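Long-range contacts in WA352 (Oryza sativa subsp. indica, PDB 5ZT3), which is a mitochondrial protein associated with cytoplasmic male sterility in rice, represented here by its all-helical DUF8018 region: residues D27-I32 / I53-L58; F59-E64 / R100-L105; I65-A70 / D77-G82; R34-T39 / T93-L98. All blocks are in the same frame, centred on the assembly; numbering follows the deposited sequence.

Contact 1 of 4, residues D27-I32 / I53-L58; sequences DSVQSI and IQAEDL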
loop_
_atom_site.group_PDB
_atom_site.type_symbol
_atom_site.label_atom_id
_atom_site.label_comp_id
_atom_site.label_asym_id
_atom_site.label_seq_id
_atom_site.Cartn_x
_atom_site.Cartn_y
_atom_site.Cartn_z
ATOM N N ASP A 27 -5.605 4.977 -1.374
ATOM C CA ASP A 27 -6.234 3.819 -0.755
ATOM C C ASP A 27 -6.770 4.187 0.618
ATOM O O ASP A 27 -6.383 5.189 1.221
ATOM C CB ASP A 27 -5.252 2.650 -0.568
ATOM C CG ASP A 27 -5.217 1.717 -1.755
ATOM O OD1 ASP A 27 -5.960 1.956 -2.730
ATOM O OD2 ASP A 27 -4.462 0.729 -1.709
ATOM N N SER A 28 -7.675 3.344 1.106
ATOM C CA SER A 28 -8.131 3.379 2.485
ATOM C C SER A 28 -8.181 1.942 2.978
ATOM O O SER A 28 -8.073 0.996 2.192
ATOM C CB SER A 28 -9.529 3.993 2.570
ATOM O OG SER A 28 -10.445 3.206 1.822
ATOM N N VAL A 29 -8.353 1.766 4.289
ATOM C CA VAL A 29 -8.611 0.422 4.809
ATOM C C VAL A 29 -9.773 -0.218 4.061
ATOM O O VAL A 29 -9.704 -1.386 3.644
ATOM C CB VAL A 29 -8.868 0.473 6.327
ATOM C CG1 VAL A 29 -9.296 -0.907 6.840
ATOM C CG2 VAL A 29 -7.628 0.960 7.067
ATOM N N GLN A 30 -10.855 0.540 3.861
ATOM C CA GLN A 30 -12.038 -0.025 3.221
ATOM C C GLN A 30 -11.763 -0.424 1.777
ATOM O O GLN A 30 -12.228 -1.480 1.322
ATOM C CB GLN A 30 -13.202 0.957 3.301
ATOM C CG GLN A 30 -13.898 0.967 4.648
ATOM C CD GLN A 30 -15.009 1.996 4.715
ATOM O OE1 GLN A 30 -15.016 2.970 3.959
ATOM N NE2 GLN A 30 -15.961 1.779 5.612
ATOM N N SER A 31 -11.002 0.384 1.035
ATOM C CA SER A 31 -10.753 0.029 -0.357
ATOM C C SER A 31 -9.858 -1.200 -0.459
ATOM O O SER A 31 -10.057 -2.044 -1.341
ATOM C CB SER A 31 -10.209 1.220 -1.153
ATOM O OG SER A 31 -8.853 1.488 -0.845
ATOM N N ILE A 32 -8.895 -1.342 0.457
ATOM C CA ILE A 32 -8.072 -2.549 0.478
ATOM C C ILE A 32 -8.915 -3.757 0.858
ATOM O O ILE A 32 -8.775 -4.837 0.270
ATOM C CB ILE A 32 -6.870 -2.363 1.418
ATOM C CG1 ILE A 32 -5.948 -1.275 0.876
ATOM C CG2 ILE A 32 -6.123 -3.680 1.628
ATOM C CD1 ILE A 32 -4.929 -0.781 1.893
ATOM N N ILE A 53 -9.060 -7.164 9.249
ATOM C CA ILE A 53 -7.810 -7.262 9.993
ATOM C C ILE A 53 -6.623 -7.196 9.039
ATOM O O ILE A 53 -5.640 -6.478 9.277
ATOM C CB ILE A 53 -7.803 -8.559 10.824
ATOM C CG1 ILE A 53 -8.842 -8.470 11.943
ATOM C CG2 ILE A 53 -6.416 -8.838 11.375
ATOM C CD1 ILE A 53 -9.117 -9.795 12.620
ATOM N N GLN A 54 -6.701 -7.931 7.930
ATOM C CA GLN A 54 -5.611 -7.916 6.961
ATOM C C GLN A 54 -5.476 -6.548 6.305
ATOM O O GLN A 54 -4.357 -6.077 6.064
ATOM C CB GLN A 54 -5.846 -9.007 5.918
ATOM C CG GLN A 54 -5.811 -10.397 6.526
ATOM C CD GLN A 54 -6.435 -11.460 5.644
ATOM O OE1 GLN A 54 -7.210 -11.160 4.735
ATOM N NE2 GLN A 54 -6.107 -12.717 5.924
ATOM N N ALA A 55 -6.604 -5.898 6.002
ATOM C CA ALA A 55 -6.553 -4.592 5.347
ATOM C C ALA A 55 -5.946 -3.538 6.255
ATOM O O ALA A 55 -5.193 -2.679 5.787
ATOM C CB ALA A 55 -7.950 -4.165 4.908
ATOM N N GLU A 56 -6.249 -3.586 7.554
ATOM C CA GLU A 56 -5.659 -2.631 8.482
ATOM C C GLU A 56 -4.147 -2.787 8.511
ATOM O O GLU A 56 -3.409 -1.790 8.518
ATOM C CB GLU A 56 -6.243 -2.847 9.880
ATOM C CG GLU A 56 -7.657 -2.323 10.066
ATOM C CD GLU A 56 -8.221 -2.670 11.428
ATOM O OE1 GLU A 56 -7.548 -3.415 12.170
ATOM O OE2 GLU A 56 -9.335 -2.208 11.756
ATOM N N ASP A 57 -3.660 -4.032 8.508
ATOM C CA ASP A 57 -2.218 -4.252 8.565
ATOM C C ASP A 57 -1.543 -3.776 7.288
ATOM O O ASP A 57 -0.483 -3.132 7.335
ATOM C CB ASP A 57 -1.916 -5.736 8.786
ATOM C CG ASP A 57 -2.206 -6.200 10.205
ATOM O OD1 ASP A 57 -2.503 -5.354 11.075
ATOM O OD2 ASP A 57 -2.121 -7.425 10.450
ATOM N N LEU A 58 -2.147 -4.073 6.137
ATOM C CA LEU A 58 -1.579 -3.633 4.870
ATOM C C LEU A 58 -1.561 -2.112 4.788
ATOM O O LEU A 58 -0.556 -1.510 4.391
ATOM C CB LEU A 58 -2.364 -4.225 3.700
ATOM C CG LEU A 58 -2.209 -5.720 3.430
ATOM C CD1 LEU A 58 -3.253 -6.146 2.406
ATOM C CD2 LEU A 58 -0.807 -6.062 2.956
#
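Val29 and Ile32 lie one helical turn apart and grip Ala55 between them. The two backbones come close, with Val29 CA 5.4 Å from Ala55 CA, and the small methyl of the alanine allows this: Ala55 CB sits 3.5 Å from Val29 O and 3.8 Å from Ile32 CG2. Val29 reaches across with CG1, the branch set anti to its backbone N (chi1 173°). This methyl meets Ala55 CB at 4.0 Å and lies 3.9 Å from Glu56 CG, the two side chains running at a slant to one another. Only the aliphatic part of Glu56 takes part, because its extended chain carries the carboxylate onward to a salt bridge with Arg52. On the other flank, Ile32 CG2 touches Leu58 CD1 at 3.9 Å, so one methyl serves both Ala55 and Leu58. No hydrogen bond joins the two segments; the fit is apolar. The helix that presents Val29 and Ile32 is started by a capping box, in which Ser31 N donates to Ser28 OG (3.0 Å) and Ser28 N donates to Ser31 OG (2.9 Å). Helix 29-37 thus packs by its first turn against the middle of helix 45-72, where Phe59 extends the surface under Val29 and Ile32, and Lys62 that under Ile32, while Leu58 also reaches Leu98 and Leu101 of helix 98-111.

Contact 2 of 4, residues F59-E64 / R100-L105; sequences FELKVE and RLHQML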
loop_
_atom_site.group_PDB
_atom_site.type_symbol
_atom_site.label_atom_id
_atom_site.label_comp_id
_atom_site.label_asym_id
_atom_site.label_seq_id
_atom_site.Cartn_x
_atom_site.Cartn_y
_atom_site.Cartn_z
ATOM N N PHE A 59 -2.668 -1.470 5.172
ATOM C CA PHE A 59 -2.772 -0.022 5.011
ATOM C C PHE A 59 -1.730 0.701 5.851
ATOM O O PHE A 59 -1.070 1.632 5.378
ATOM C CB PHE A 59 -4.169 0.455 5.390
ATOM C CG PHE A 59 -4.405 1.923 5.128
ATOM C CD1 PHE A 59 -4.419 2.413 3.836
ATOM C CD2 PHE A 59 -4.635 2.799 6.171
ATOM C CE1 PHE A 59 -4.638 3.766 3.585
ATOM C CE2 PHE A 59 -4.862 4.151 5.928
ATOM C CZ PHE A 59 -4.875 4.622 4.634
ATOM N N GLU A 60 -1.565 0.285 7.109
ATOM C CA GLU A 60 -0.602 0.954 7.975
ATOM C C GLU A 60 0.799 0.884 7.382
ATOM O O GLU A 60 1.545 1.872 7.405
ATOM C CB GLU A 60 -0.634 0.332 9.372
ATOM C CG GLU A 60 0.375 0.944 10.333
ATOM C CD GLU A 60 -0.030 0.781 11.784
ATOM O OE1 GLU A 60 -0.709 -0.220 12.102
ATOM O OE2 GLU A 60 0.332 1.652 12.607
ATOM N N LEU A 61 1.172 -0.270 6.828
ATOM C CA LEU A 61 2.488 -0.405 6.211
ATOM C C LEU A 61 2.597 0.416 4.933
ATOM O O LEU A 61 3.621 1.070 4.685
ATOM C CB LEU A 61 2.771 -1.873 5.905
ATOM C CG LEU A 61 3.658 -2.628 6.884
ATOM C CD1 LEU A 61 3.823 -4.022 6.394
ATOM C CD2 LEU A 61 5.000 -1.960 7.011
ATOM N N LYS A 62 1.567 0.370 4.086
ATOM C CA LYS A 62 1.595 1.167 2.866
ATOM C C LYS A 62 1.781 2.640 3.183
ATOM O O LYS A 62 2.543 3.333 2.502
ATOM C CB LYS A 62 0.296 0.999 2.096
ATOM C CG LYS A 62 0.129 -0.316 1.404
ATOM C CD LYS A 62 -1.085 -0.209 0.496
ATOM C CE LYS A 62 -1.505 -1.553 0.009
ATOM N NZ LYS A 62 -2.558 -1.401 -1.023
ATOM N N VAL A 63 1.098 3.136 4.213
ATOM C CA VAL A 63 1.216 4.547 4.566
ATOM C C VAL A 63 2.643 4.882 4.973
ATOM O O VAL A 63 3.182 5.920 4.580
ATOM C CB VAL A 63 0.185 4.936 5.639
ATOM C CG1 VAL A 63 0.438 6.348 6.152
ATOM C CG2 VAL A 63 -1.219 4.833 5.071
ATOM N N GLU A 64 3.293 3.996 5.729
ATOM C CA GLU A 64 4.674 4.266 6.106
ATOM C C GLU A 64 5.573 4.343 4.879
ATOM O O GLU A 64 6.439 5.221 4.785
ATOM C CB GLU A 64 5.176 3.214 7.091
ATOM C CG GLU A 64 4.522 3.319 8.467
ATOM C CD GLU A 64 4.514 4.748 8.997
ATOM O OE1 GLU A 64 5.589 5.388 8.974
ATOM O OE2 GLU A 64 3.433 5.225 9.409
ATOM N N ARG A 100 6.547 -8.862 2.111
ATOM C CA ARG A 100 7.269 -8.115 1.079
ATOM C C ARG A 100 7.221 -6.615 1.349
ATOM O O ARG A 100 8.219 -5.910 1.154
ATOM C CB ARG A 100 6.713 -8.452 -0.310
ATOM C CG ARG A 100 7.089 -7.469 -1.438
ATOM C CD ARG A 100 8.596 -7.338 -1.662
ATOM N NE ARG A 100 9.312 -8.575 -1.426
ATOM C CZ ARG A 100 9.436 -9.563 -2.309
ATOM N NH1 ARG A 100 8.849 -9.488 -3.501
ATOM N NH2 ARG A 100 10.119 -10.664 -1.986
ATOM N N LEU A 101 6.067 -6.106 1.787
ATOM C CA LEU A 101 5.984 -4.699 2.154
ATOM C C LEU A 101 6.934 -4.378 3.300
ATOM O O LEU A 101 7.598 -3.335 3.290
ATOM C CB LEU A 101 4.540 -4.337 2.507
ATOM C CG LEU A 101 3.516 -4.285 1.370
ATOM C CD1 LEU A 101 2.131 -4.050 1.947
ATOM C CD2 LEU A 101 3.871 -3.204 0.350
ATOM N N HIS A 102 7.026 -5.272 4.293
ATOM C CA HIS A 102 8.005 -5.058 5.358
ATOM C C HIS A 102 9.427 -5.030 4.813
ATOM O O HIS A 102 10.240 -4.191 5.223
ATOM C CB HIS A 102 7.868 -6.122 6.450
ATOM C CG HIS A 102 6.799 -5.822 7.459
ATOM N ND1 HIS A 102 7.014 -5.010 8.552
ATOM C CD2 HIS A 102 5.513 -6.236 7.546
ATOM C CE1 HIS A 102 5.901 -4.926 9.262
ATOM N NE2 HIS A 102 4.974 -5.653 8.668
ATOM N N GLN A 103 9.744 -5.927 3.875
ATOM C CA GLN A 103 11.077 -5.928 3.275
ATOM C C GLN A 103 11.349 -4.619 2.543
ATOM O O GLN A 103 12.447 -4.056 2.644
ATOM C CB GLN A 103 11.220 -7.118 2.327
ATOM C CG GLN A 103 12.577 -7.202 1.639
ATOM C CD GLN A 103 12.668 -8.359 0.662
ATOM O OE1 GLN A 103 11.660 -8.980 0.318
ATOM N NE2 GLN A 103 13.879 -8.651 0.203
ATOM N N MET A 104 10.354 -4.115 1.808
ATOM C CA MET A 104 10.516 -2.857 1.084
ATOM C C MET A 104 10.736 -1.693 2.043
ATOM O O MET A 104 11.621 -0.852 1.819
ATOM C CB MET A 104 9.278 -2.628 0.212
ATOM C CG MET A 104 9.159 -3.653 -0.911
ATOM S SD MET A 104 7.547 -3.738 -1.694
ATOM C CE MET A 104 7.385 -2.060 -2.260
ATOM N N LEU A 105 9.952 -1.631 3.125
ATOM C CA LEU A 105 10.127 -0.556 4.097
ATOM C C LEU A 105 11.501 -0.631 4.753
ATOM O O LEU A 105 12.173 0.398 4.926
ATOM C CB LEU A 105 9.016 -0.605 5.144
ATOM C CG LEU A 105 9.102 0.509 6.191
ATOM C CD1 LEU A 105 9.000 1.868 5.527
ATOM C CD2 LEU A 105 8.036 0.346 7.262
#
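Leu61 is the centre of this contact, pressed against Leu101, His102 and Leu105. Its CD2 meets Leu105 CD2 at 3.8 Å, the two side chains slanting across each other. Its CD1 is modelled beside Leu101 CB and over one face of the His102 imidazole, but so close to the ring that this placement is doubtful and carries no weight. At the margin, Leu105 CD2 touches Glu64 CB at 4.1 Å; a bend at chi2 (-48°) then turns the glutamate's carboxylate away from the leucine. On the other flank, Lys62 CG approaches Leu101 CD1 at 4.3 Å. Replacing Leu61 with an alanine would probably open a gap beneath Leu101 and Leu105 and deprive Leu105 CD2 of its methyl partner. Further out, Leu101 leans on Leu58 and Ile65, and Leu105 on Ile65, so residues of helix 45-72 a turn away on both sides of Leu61 help to position the two leucines. The ammonium of Lys62 is held by salt bridges to Glu95 and Asp27, which probably helps to keep its alkyl chain alongside Leu101. The axes of segments 59-64 and 100-105 pass 9.9 Å apart, with a signed crossing angle of 22° and the same general direction, consistent with the shallow positive class of ridges-into-grooves packing between alpha helices.

Contact 3 of 4, residues I65-A70 / D77-G82; sequences IIRKMA and DWMGWG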
loop_
_atom_site.group_PDB
_atom_site.type_symbol
_atom_site.label_atom_id
_atom_site.label_comp_id
_atom_site.label_asym_id
_atom_site.label_seq_id
_atom_site.Cartn_x
_atom_site.Cartn_y
_atom_site.Cartn_z
ATOM N N ILE A 65 5.376 3.443 3.920
ATOM C CA ILE A 65 6.174 3.462 2.697
ATOM C C ILE A 65 5.885 4.720 1.886
ATOM O O ILE A 65 6.802 5.381 1.383
ATOM C CB ILE A 65 5.921 2.190 1.869
ATOM C CG1 ILE A 65 6.462 0.958 2.581
ATOM C CG2 ILE A 65 6.526 2.309 0.477
ATOM C CD1 ILE A 65 5.930 -0.351 2.009
ATOM N N ILE A 66 4.601 5.054 1.738
ATOM C CA ILE A 66 4.195 6.205 0.940
ATOM C C ILE A 66 4.761 7.492 1.521
ATOM O O ILE A 66 5.274 8.345 0.787
ATOM C CB ILE A 66 2.661 6.237 0.822
ATOM C CG1 ILE A 66 2.184 5.102 -0.086
ATOM C CG2 ILE A 66 2.171 7.586 0.323
ATOM C CD1 ILE A 66 0.684 4.810 0.052
ATOM N N ARG A 67 4.680 7.655 2.845
ATOM C CA ARG A 67 5.205 8.865 3.462
ATOM C C ARG A 67 6.715 8.946 3.300
ATOM O O ARG A 67 7.265 10.027 3.062
ATOM C CB ARG A 67 4.774 8.942 4.926
ATOM C CG ARG A 67 3.318 9.385 5.072
ATOM C CD ARG A 67 2.863 9.487 6.525
ATOM N NE ARG A 67 3.292 10.723 7.176
ATOM C CZ ARG A 67 2.928 11.953 6.808
ATOM N NH1 ARG A 67 3.391 13.007 7.471
ATOM N NH2 ARG A 67 2.100 12.147 5.787
ATOM N N LYS A 68 7.412 7.816 3.426
ATOM C CA LYS A 68 8.857 7.807 3.197
ATOM C C LYS A 68 9.183 8.211 1.763
ATOM O O LYS A 68 10.046 9.070 1.520
ATOM C CB LYS A 68 9.400 6.411 3.497
ATOM C CG LYS A 68 10.894 6.247 3.301
ATOM C CD LYS A 68 11.668 7.014 4.359
ATOM C CE LYS A 68 13.082 6.479 4.497
ATOM N NZ LYS A 68 13.852 7.183 5.563
ATOM N N MET A 69 8.503 7.597 0.792
ATOM C CA MET A 69 8.779 7.901 -0.608
ATOM C C MET A 69 8.397 9.329 -0.971
ATOM O O MET A 69 9.015 9.918 -1.867
ATOM C CB MET A 69 8.026 6.932 -1.525
ATOM C CG MET A 69 8.600 5.515 -1.557
ATOM S SD MET A 69 10.307 5.453 -2.147
ATOM C CE MET A 69 10.146 6.168 -3.790
ATOM N N ALA A 70 7.372 9.886 -0.319
ATOM C CA ALA A 70 6.937 11.234 -0.660
ATOM C C ALA A 70 8.079 12.222 -0.483
ATOM O O ALA A 70 8.262 13.122 -1.311
ATOM C CB ALA A 70 5.749 11.638 0.205
ATOM N N ASP A 77 3.858 11.646 -7.247
ATOM C CA ASP A 77 2.621 11.964 -6.533
ATOM C C ASP A 77 2.300 10.827 -5.559
ATOM O O ASP A 77 1.362 10.048 -5.731
ATOM C CB ASP A 77 1.482 12.249 -7.499
ATOM C CG ASP A 77 0.287 12.889 -6.812
ATOM O OD1 ASP A 77 0.287 12.979 -5.559
ATOM O OD2 ASP A 77 -0.660 13.287 -7.520
ATOM N N TRP A 78 3.116 10.767 -4.507
ATOM C CA TRP A 78 3.024 9.696 -3.520
ATOM C C TRP A 78 1.768 9.824 -2.661
ATOM O O TRP A 78 1.018 8.850 -2.484
ATOM C CB TRP A 78 4.325 9.639 -2.705
ATOM C CG TRP A 78 5.344 8.947 -3.525
ATOM C CD1 TRP A 78 6.350 9.505 -4.269
ATOM C CD2 TRP A 78 5.383 7.549 -3.773
ATOM N NE1 TRP A 78 7.024 8.517 -4.953
ATOM C CE2 TRP A 78 6.448 7.309 -4.662
ATOM C CE3 TRP A 78 4.632 6.467 -3.307
ATOM C CZ2 TRP A 78 6.761 6.027 -5.109
ATOM C CZ3 TRP A 78 4.940 5.201 -3.755
ATOM C CH2 TRP A 78 5.995 4.987 -4.645
ATOM N N MET A 79 1.483 11.025 -2.154
ATOM C CA MET A 79 0.296 11.187 -1.322
ATOM C C MET A 79 -0.997 11.036 -2.115
ATOM O O MET A 79 -2.029 10.700 -1.524
ATOM C CB MET A 79 0.334 12.518 -0.566
ATOM C CG MET A 79 1.480 12.616 0.437
ATOM S SD MET A 79 1.505 11.246 1.623
ATOM C CE MET A 79 0.042 11.575 2.583
ATOM N N GLY A 80 -0.974 11.256 -3.426
ATOM C CA GLY A 80 -2.183 11.103 -4.211
ATOM C C GLY A 80 -2.370 9.723 -4.813
ATOM O O GLY A 80 -3.494 9.214 -4.849
ATOM N N TRP A 81 -1.282 9.100 -5.266
ATOM C CA TRP A 81 -1.365 7.879 -6.058
ATOM C C TRP A 81 -0.380 6.806 -5.610
ATOM O O TRP A 81 -0.263 5.773 -6.289
ATOM C CB TRP A 81 -1.133 8.208 -7.541
ATOM C CG TRP A 81 -2.185 9.080 -8.139
ATOM C CD1 TRP A 81 -2.108 10.420 -8.368
ATOM C CD2 TRP A 81 -3.476 8.667 -8.587
ATOM N NE1 TRP A 81 -3.278 10.869 -8.934
ATOM C CE2 TRP A 81 -4.132 9.809 -9.079
ATOM C CE3 TRP A 81 -4.139 7.437 -8.624
ATOM C CZ2 TRP A 81 -5.424 9.763 -9.603
ATOM C CZ3 TRP A 81 -5.424 7.392 -9.143
ATOM C CH2 TRP A 81 -6.049 8.548 -9.624
ATOM N N GLY A 82 0.296 6.996 -4.477
ATOM C CA GLY A 82 1.342 6.074 -4.078
ATOM C C GLY A 82 0.873 4.650 -3.858
ATOM O O GLY A 82 1.636 3.707 -4.086
#
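Trp78 lies with one indole face under Met69, and the residue before it starts the short helix 78-81: Asp77 is the N-cap, its OD1 accepting a weak bond from Gly80 N. Met69 CB stands 3.6 Å from the centroid of the Trp78 five-membered ring, 17° off the normal, a CH-pi contact. Bends at chi2 and chi3 fold the methionine back over the indole, giving an oblique Met-aromatic contact with Met69 SD 5.1 Å from the six-membered centroid. Trp78 CB also packs on Ala70 CB at 3.8 Å, and Ile66 CG2 packs against Trp78 O at 3.3 Å. Met79 comes next: its SD touches Ile66 CG2 at 3.9 Å, and its CE meets the edge of the Arg67 guanidinium, in plane, 3.9 Å from NH2. A CB on Gly80 would run into Asp77 OD1 as the aspartate is now placed. At Gly82 the chain comes in again, its C lying 3.9 Å from Ile66 CD1; a CB there would crowd Ile66 CG1 and strike Trp78 O. Helix 78-81 is thereby folded back on the C-terminal part of helix 45-72, with His73 bonding the indole N-H and Leu121 of helix 116-124 touching both Trp78 and Met69.

Contact 4 of 4, residues R34-T39 / T93-L98; sequences RRLLGT and TGEEDL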
loop_
_atom_site.group_PDB
_atom_site.type_symbol
_atom_site.label_atom_id
_atom_site.label_comp_id
_atom_site.label_asym_id
_atom_site.label_seq_id
_atom_site.Cartn_x
_atom_site.Cartn_y
_atom_site.Cartn_z
ATOM N N ARG A 34 -12.058 -4.225 0.282
ATOM C CA ARG A 34 -12.831 -4.575 -0.904
ATOM C C ARG A 34 -11.993 -5.366 -1.900
ATOM O O ARG A 34 -12.465 -6.354 -2.480
ATOM C CB ARG A 34 -13.378 -3.288 -1.528
ATOM C CG ARG A 34 -14.239 -3.453 -2.765
ATOM C CD ARG A 34 -15.065 -2.184 -3.002
ATOM N NE ARG A 34 -14.255 -1.027 -3.391
ATOM C CZ ARG A 34 -13.932 -0.020 -2.582
ATOM N NH1 ARG A 34 -14.345 -0.012 -1.321
ATOM N NH2 ARG A 34 -13.192 0.987 -3.037
ATOM N N ARG A 35 -10.737 -4.964 -2.107
ATOM C CA ARG A 35 -9.875 -5.716 -3.015
ATOM C C ARG A 35 -9.577 -7.112 -2.477
ATOM O O ARG A 35 -9.589 -8.087 -3.238
ATOM C CB ARG A 35 -8.595 -4.935 -3.345
ATOM C CG ARG A 35 -8.847 -3.743 -4.254
ATOM C CD ARG A 35 -7.613 -2.868 -4.407
ATOM N NE ARG A 35 -7.932 -1.520 -3.976
ATOM C CZ ARG A 35 -7.205 -0.842 -3.104
ATOM N NH1 ARG A 35 -6.113 -1.395 -2.594
ATOM N NH2 ARG A 35 -7.562 0.383 -2.743
ATOM N N LEU A 36 -9.330 -7.238 -1.169
ATOM C CA LEU A 36 -9.084 -8.556 -0.587
ATOM C C LEU A 36 -10.293 -9.466 -0.736
ATOM O O LEU A 36 -10.145 -10.678 -0.926
ATOM C CB LEU A 36 -8.688 -8.437 0.887
ATOM C CG LEU A 36 -7.377 -7.709 1.154
ATOM C CD1 LEU A 36 -7.151 -7.559 2.651
ATOM C CD2 LEU A 36 -6.232 -8.462 0.490
ATOM N N LEU A 37 -11.501 -8.903 -0.643
ATOM C CA LEU A 37 -12.705 -9.704 -0.797
ATOM C C LEU A 37 -12.908 -10.184 -2.232
ATOM O O LEU A 37 -13.580 -11.196 -2.441
ATOM C CB LEU A 37 -13.917 -8.922 -0.286
ATOM C CG LEU A 37 -13.998 -8.775 1.233
ATOM C CD1 LEU A 37 -15.025 -7.725 1.631
ATOM C CD2 LEU A 37 -14.340 -10.109 1.888
ATOM N N GLY A 38 -12.352 -9.492 -3.219
ATOM C CA GLY A 38 -12.369 -10.004 -4.583
ATOM C C GLY A 38 -13.777 -10.125 -5.130
ATOM O O GLY A 38 -14.581 -9.186 -5.069
ATOM N N THR A 39 -14.099 -11.303 -5.659
ATOM C CA THR A 39 -15.418 -11.569 -6.217
ATOM C C THR A 39 -16.419 -12.045 -5.169
ATOM O O THR A 39 -17.551 -12.396 -5.524
ATOM C CB THR A 39 -15.315 -12.599 -7.346
ATOM O OG1 THR A 39 -14.811 -13.831 -6.816
ATOM C CG2 THR A 39 -14.368 -12.104 -8.424
ATOM N N THR A 93 -5.245 -10.951 -5.441
ATOM C CA THR A 93 -6.016 -9.736 -5.203
ATOM C C THR A 93 -5.393 -8.498 -5.833
ATOM O O THR A 93 -6.074 -7.470 -5.948
ATOM C CB THR A 93 -6.116 -9.469 -3.699
ATOM O OG1 THR A 93 -4.803 -9.242 -3.176
ATOM C CG2 THR A 93 -6.771 -10.653 -2.982
ATOM N N GLY A 94 -4.123 -8.565 -6.230
ATOM C CA GLY A 94 -3.383 -7.385 -6.627
ATOM C C GLY A 94 -2.709 -6.655 -5.482
ATOM O O GLY A 94 -1.911 -5.741 -5.732
ATOM N N GLU A 95 -3.003 -7.026 -4.239
ATOM C CA GLU A 95 -2.296 -6.473 -3.100
ATOM C C GLU A 95 -0.944 -7.154 -2.941
ATOM O O GLU A 95 -0.775 -8.337 -3.250
ATOM C CB GLU A 95 -3.107 -6.674 -1.821
ATOM C CG GLU A 95 -4.358 -5.816 -1.717
ATOM C CD GLU A 95 -4.045 -4.330 -1.594
ATOM O OE1 GLU A 95 -4.788 -3.507 -2.177
ATOM O OE2 GLU A 95 -3.057 -3.985 -0.921
ATOM N N GLU A 96 0.025 -6.394 -2.450
ATOM C CA GLU A 96 1.334 -6.947 -2.158
ATOM C C GLU A 96 1.274 -7.807 -0.902
ATOM O O GLU A 96 0.431 -7.611 -0.021
ATOM C CB GLU A 96 2.345 -5.811 -1.985
ATOM C CG GLU A 96 3.800 -6.239 -1.871
ATOM C CD GLU A 96 4.257 -7.090 -3.042
ATOM O OE1 GLU A 96 4.016 -8.318 -3.012
ATOM O OE2 GLU A 96 4.874 -6.539 -3.984
ATOM N N ASP A 97 2.167 -8.790 -0.840
ATOM C CA ASP A 97 2.310 -9.633 0.340
ATOM C C ASP A 97 2.827 -8.811 1.521
ATOM O O ASP A 97 3.694 -7.950 1.368
ATOM C CB ASP A 97 3.285 -10.761 -0.003
ATOM C CG ASP A 97 3.750 -11.531 1.209
ATOM O OD1 ASP A 97 4.887 -11.274 1.670
ATOM O OD2 ASP A 97 2.992 -12.407 1.684
ATOM N N LEU A 98 2.287 -9.085 2.715
ATOM C CA LEU A 98 2.630 -8.288 3.891
ATOM C C LEU A 98 4.130 -8.319 4.175
ATOM O O LEU A 98 4.750 -7.276 4.419
ATOM C CB LEU A 98 1.836 -8.781 5.099
ATOM C CG LEU A 98 1.957 -7.958 6.381
ATOM C CD1 LEU A 98 1.285 -6.602 6.254
ATOM C CD2 LEU A 98 1.395 -8.744 7.560
HETATM O O HOH W 1 -9.276 -8.001 -6.041
#
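An unusual chi3 of -122° in Arg35 and a bend at chi2 (-67°) in Glu95 bring guanidinium and carboxylate together as a salt bridge between helix 29-37 and the loop ahead of helix 98-111, a loop shaped here by an ST turn. In that turn Thr93 OG1 accepts from Glu95 N at 3.0 Å. The ion pair is a single, short and rather bent bond: Arg35 NH1 donates to Glu95 OE1 at 2.5 Å with an N-H...O angle of 133°. The oxygen lies at the guanidinium edge in its plane, and the two flat groups are nearly coplanar. Arg35 NH2 also pairs with Asp27, at a modelled separation too short to trust, and Glu95 OE2 with Lys62; Arg84 joins through Asp27, and the buried glutamate is probably stabilised as an anion. A leucine in place of Arg35 would probably leave Glu95 OE1 without its charged partner and Asp27 with one fewer. Beside the pair, Leu36 CD2 packs on Glu95 CG at 3.9 Å, the side chains at about a right angle, and Leu36 CA touches Thr93 CG2 at 3.9 Å. One water links the backbones, donating to Arg35 O at 2.8 Å and to Thr93 O at 3.2 Å.

From the N terminus, contact 1 closes the first loop, bringing helix 29-37 onto the middle of helix 45-72. Contact 4 starts from the same helix 29-37 but waits until 93-98 to close, so it crosses contact 1 and also contact 2, which opens at 59-64 and ends at 100-105 on helix 98-111. The short loop of contact 3, 65-70 to 77-82, lies wholly within the spans of contacts 2 and 4. Helix 45-72 is the common spine of contacts 1, 2 and 3, while Lys62 joins contacts 1, 2 and 4 through Asp27 and Glu95. Contacts 3 and 4, with centres about 20 Å apart, occupy opposite sides of the chain's centre.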